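Local coordinates for protein transcriptional regulator (PDB 4YV9) that acts as the receptor for SHP pheromones in quorum sensing and, as a DNA-binding transcriptional regulator, probably controls gene expression in response to them, at residues F213-D217 with E218-Y222; K224-F227 with L228-G232. All blocks are in the same frame, centred on the assembly; numbering follows the deposited sequence.

Contact 1. Residues F213-D217 with E218-Y222; sequences FLLRD and ELNFY
Leu-215 and Glu-218 close a type II beta turn: the backbone N of Glu-218 reaches back to Leu-215 O at 3.3 Å, a weak bond because the N-H...O angle is only 131°. Asp-217, the third residue of the turn, has the positive phi characteristic of position i+2. Apolar contact adds a second link, with Leu-215 CD2 set against Asn-220 CB at 3.8 Å, the two side chains meeting at a slant. A bridging water supplies the third. It donates to Leu-214 O at 2.9 Å and to Asn-220 OD1 at 3.2 Å, so the last turn of the first helix and the start of the next share one solvent molecule.

Glu-218 folds back over the turn. Its CG lies beside the backbone N (chi1 -61°), which brings CG to 3.3 Å from Arg-216 O, and the bend at chi2 (-76°) turns CD back toward Asp-217 O. Its carboxylate is held from outside by salt bridges to Lys-178 and Lys-181. Asn-220 ND2 bonds Thr-182 OG1.

The turn, continued by Leu-219 and the N-cap residue Asn-220, joins helix 201-215 to helix 221-236 in the TPR-like C-terminal domain. Phe-221 and Tyr-222 make edge-to-face ring contacts with Tyr-222 and Phe-221 of the second subunit, while Leu-214 and Leu-215 rest on helix 179-197 and Leu-215 also packs on helix 221-236.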
# COMPACT_ATOMS: atom_id res chain seq x y z
N PHE B 213 -8.03 -16.19 -3.14
CA PHE B 213 -8.92 -15.11 -3.55
C PHE B 213 -8.29 -13.75 -3.26
O PHE B 213 -8.36 -12.85 -4.09
CB PHE B 213 -10.28 -15.23 -2.86
CG PHE B 213 -11.24 -14.15 -3.25
CD1 PHE B 213 -11.70 -14.07 -4.55
CD2 PHE B 213 -11.66 -13.21 -2.33
CE1 PHE B 213 -12.58 -13.06 -4.93
CE2 PHE B 213 -12.54 -12.20 -2.70
CZ PHE B 213 -13.00 -12.14 -4.00
N LEU B 214 -7.68 -13.61 -2.08
CA LEU B 214 -7.06 -12.35 -1.68
C LEU B 214 -5.85 -12.00 -2.55
O LEU B 214 -5.50 -10.83 -2.69
CB LEU B 214 -6.62 -12.40 -0.21
CG LEU B 214 -7.67 -12.46 0.90
CD1 LEU B 214 -6.96 -12.78 2.21
CD2 LEU B 214 -8.45 -11.16 1.03
N LEU B 215 -5.20 -13.01 -3.12
CA LEU B 215 -4.00 -12.76 -3.93
C LEU B 215 -4.30 -12.53 -5.41
O LEU B 215 -3.42 -12.08 -6.14
CB LEU B 215 -3.01 -13.91 -3.79
CG LEU B 215 -2.24 -13.99 -2.49
CD1 LEU B 215 -1.54 -15.35 -2.40
CD2 LEU B 215 -1.22 -12.82 -2.39
N ARG B 216 -5.53 -12.80 -5.83
CA ARG B 216 -5.94 -12.62 -7.22
C ARG B 216 -5.80 -11.18 -7.71
O ARG B 216 -6.16 -10.23 -7.02
CB ARG B 216 -7.40 -13.09 -7.37
CG ARG B 216 -7.84 -13.39 -8.79
CD ARG B 216 -8.98 -14.42 -8.82
NE ARG B 216 -8.54 -15.75 -8.42
CZ ARG B 216 -8.99 -16.42 -7.36
NH1 ARG B 216 -9.91 -15.88 -6.57
NH2 ARG B 216 -8.53 -17.63 -7.09
N ASP B 217 -5.30 -11.02 -8.94
CA ASP B 217 -5.09 -9.72 -9.55
C ASP B 217 -4.33 -8.76 -8.64
O ASP B 217 -4.61 -7.57 -8.61
CB ASP B 217 -6.44 -9.11 -9.98
CG ASP B 217 -7.06 -9.86 -11.16
OD1 ASP B 217 -6.32 -10.57 -11.87
OD2 ASP B 217 -8.29 -9.72 -11.37
N GLU B 218 -3.35 -9.28 -7.90
CA GLU B 218 -2.51 -8.46 -7.04
C GLU B 218 -1.04 -8.77 -7.34
O GLU B 218 -0.74 -9.73 -8.04
CB GLU B 218 -2.80 -8.72 -5.55
CG GLU B 218 -4.22 -8.40 -5.09
CD GLU B 218 -4.49 -6.91 -4.94
OE1 GLU B 218 -3.54 -6.10 -5.10
OE2 GLU B 218 -5.66 -6.55 -4.68
N LEU B 219 -0.14 -7.94 -6.82
CA LEU B 219 1.28 -8.24 -6.94
C LEU B 219 1.62 -9.12 -5.74
O LEU B 219 1.50 -10.33 -5.83
CB LEU B 219 2.12 -6.97 -6.98
CG LEU B 219 1.82 -6.13 -8.23
CD1 LEU B 219 2.53 -4.79 -8.17
CD2 LEU B 219 2.18 -6.90 -9.49
N ASN B 220 2.02 -8.50 -4.63
CA ASN B 220 2.15 -9.24 -3.38
C ASN B 220 3.03 -10.49 -3.51
O ASN B 220 2.63 -11.58 -3.10
CB ASN B 220 0.76 -9.66 -2.87
CG ASN B 220 0.01 -8.51 -2.23
OD1 ASN B 220 -1.13 -8.23 -2.60
ND2 ASN B 220 0.65 -7.81 -1.30
N PHE B 221 4.21 -10.34 -4.11
CA PHE B 221 5.04 -11.52 -4.35
C PHE B 221 5.57 -12.12 -3.04
O PHE B 221 5.83 -13.31 -2.97
CB PHE B 221 6.21 -11.20 -5.27
CG PHE B 221 5.87 -11.23 -6.74
CD1 PHE B 221 4.58 -11.01 -7.19
CD2 PHE B 221 6.87 -11.47 -7.67
CE1 PHE B 221 4.29 -11.01 -8.55
CE2 PHE B 221 6.59 -11.49 -9.03
CZ PHE B 221 5.29 -11.27 -9.47
N TYR B 222 5.74 -11.30 -2.00
CA TYR B 222 6.22 -11.88 -0.74
C TYR B 222 5.20 -12.87 -0.20
O TYR B 222 5.54 -13.99 0.20
CB TYR B 222 6.48 -10.79 0.31
CG TYR B 222 6.67 -11.38 1.68
CD1 TYR B 222 7.78 -12.17 1.97
CD2 TYR B 222 5.74 -11.17 2.68
CE1 TYR B 222 7.97 -12.72 3.22
CE2 TYR B 222 5.92 -11.71 3.95
CZ TYR B 222 7.03 -12.49 4.20
OH TYR B 222 7.23 -13.04 5.45
O HOH W 1 -3.37 -9.88 -1.05

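Contact 2. Residues K224-F227 with L228-G232; sequences KTVF and LYVHG
Four backbone hydrogen bonds tie Lys-224, Thr-225, Val-226 and Phe-227 to the residues four places on, the i to i+4 pattern of an alpha helix. Two run close to straight at the hydrogen: Val-230 N to Val-226 O, 2.9 Å with an N-H...O angle of 158°, and His-231 N to Phe-227 O, 2.9 Å. Leu-228 N to Lys-224 O is just as short at 2.9 Å but more bent, and Tyr-229 N to Thr-225 O is longer, 3.2 Å.

Aromatic contact joins Phe-227 to His-231, one turn apart and pointing the same way. Both have CG anti to the backbone N, which sends the rings off side by side. The planes are nearly parallel, 11° apart, yet the centroids are separated by 5.4 Å and the rings slide past each other with little overlap. What sits over the Phe-227 face is His-231 CB, a CH-pi contact 4.3 Å from the centroid and 19° off the ring normal, displaced toward the rim near CE1. Elsewhere on the helix, Tyr-229 sets its ring edge-to-face with Tyr-266 and His-269.

Apolar contact is made by two valines on another side of the helix. Val-226 CG1 meets Val-230 CG2 at 3.9 Å, the side chains lying alongside each other, and both lean on helix 179-197. Phe-227 and His-231 instead face helix 201-215.

Chemically, the contact combines regular main-chain bonding with mostly apolar or aromatic surfaces directed at several neighbouring helices, as expected of a helix within an alpha-helical repeat domain. The charged end of Lys-224 is an exception: it forms a salt bridge with Glu-259 of the second subunit.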
# COMPACT_ATOMS: atom_id res chain seq x y z
N LYS B 224 2.84 -14.36 -1.93
CA LYS B 224 2.74 -15.47 -2.87
C LYS B 224 3.87 -16.49 -2.66
O LYS B 224 3.67 -17.70 -2.83
CB LYS B 224 2.76 -14.97 -4.30
CG LYS B 224 1.47 -14.23 -4.70
CD LYS B 224 1.58 -13.67 -6.10
CE LYS B 224 0.20 -13.21 -6.62
NZ LYS B 224 0.35 -12.35 -7.81
N THR B 225 5.06 -16.00 -2.31
CA THR B 225 6.20 -16.89 -2.10
C THR B 225 6.03 -17.70 -0.83
O THR B 225 6.27 -18.90 -0.82
CB THR B 225 7.51 -16.12 -2.03
OG1 THR B 225 7.72 -15.42 -3.26
CG2 THR B 225 8.68 -17.07 -1.76
N VAL B 226 5.61 -17.03 0.25
CA VAL B 226 5.36 -17.72 1.51
C VAL B 226 4.21 -18.72 1.33
O VAL B 226 4.29 -19.86 1.79
CB VAL B 226 5.04 -16.72 2.64
CG1 VAL B 226 4.50 -17.43 3.87
CG2 VAL B 226 6.30 -15.91 3.00
N PHE B 227 3.15 -18.29 0.63
CA PHE B 227 2.02 -19.18 0.36
C PHE B 227 2.42 -20.38 -0.50
O PHE B 227 1.90 -21.47 -0.33
CB PHE B 227 0.90 -18.39 -0.31
CG PHE B 227 -0.38 -19.17 -0.50
CD1 PHE B 227 -0.99 -19.81 0.56
CD2 PHE B 227 -0.97 -19.24 -1.75
CE1 PHE B 227 -2.16 -20.53 0.39
CE2 PHE B 227 -2.15 -19.96 -1.93
CZ PHE B 227 -2.74 -20.60 -0.85
N LEU B 228 3.35 -20.18 -1.43
CA LEU B 228 3.88 -21.32 -2.20
C LEU B 228 4.46 -22.35 -1.24
O LEU B 228 4.26 -23.55 -1.39
CB LEU B 228 4.96 -20.86 -3.19
CG LEU B 228 5.65 -21.94 -4.02
CD1 LEU B 228 4.64 -22.71 -4.85
CD2 LEU B 228 6.68 -21.27 -4.91
N TYR B 229 5.17 -21.87 -0.22
CA TYR B 229 5.84 -22.77 0.71
C TYR B 229 4.82 -23.47 1.60
O TYR B 229 4.84 -24.68 1.74
CB TYR B 229 6.85 -22.02 1.57
CG TYR B 229 7.64 -22.94 2.47
CD1 TYR B 229 7.14 -23.36 3.70
CD2 TYR B 229 8.89 -23.41 2.08
CE1 TYR B 229 7.85 -24.20 4.52
CE2 TYR B 229 9.61 -24.25 2.90
CZ TYR B 229 9.08 -24.65 4.12
OH TYR B 229 9.79 -25.49 4.93
N VAL B 230 3.91 -22.68 2.17
CA VAL B 230 3.00 -23.15 3.20
C VAL B 230 1.97 -24.11 2.63
O VAL B 230 1.65 -25.14 3.23
CB VAL B 230 2.29 -21.94 3.86
CG1 VAL B 230 1.13 -22.39 4.73
CG2 VAL B 230 3.30 -21.10 4.65
N HIS B 231 1.46 -23.77 1.45
CA HIS B 231 0.53 -24.63 0.75
C HIS B 231 1.22 -25.94 0.35
O HIS B 231 0.63 -27.01 0.43
CB HIS B 231 -0.04 -23.90 -0.47
CG HIS B 231 -1.16 -24.63 -1.15
ND1 HIS B 231 -1.51 -24.39 -2.46
CD2 HIS B 231 -2.00 -25.58 -0.70
CE1 HIS B 231 -2.52 -25.18 -2.79
NE2 HIS B 231 -2.84 -25.90 -1.74
N GLY B 232 2.47 -25.84 -0.08
CA GLY B 232 3.25 -27.03 -0.39
C GLY B 232 3.36 -27.90 0.84
O GLY B 232 3.27 -29.13 0.77

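In the fold
Along the chain, helix 201-215 ends in contact 1, whose turn reverses the path into helix 221-236; contact 2 then follows within that helix. The two are in series, neither nesting nor crossing, with centres about 12 Å apart. Lys-224 joins them directly: its NZ lies 2.8 Å from Glu-218 O, a probable hydrogen bond back to the turn. Leu-215 adds apolar contact, its CD2 being 3.8 Å from Lys-224 CG and its CD1 4.0 Å from Phe-227 CD2. Contact 1 therefore sets the connection between two helices, contact 2 lies wholly inside the second, where backbone bonds run from turn to turn, and both reach the other subunit and bound peptide.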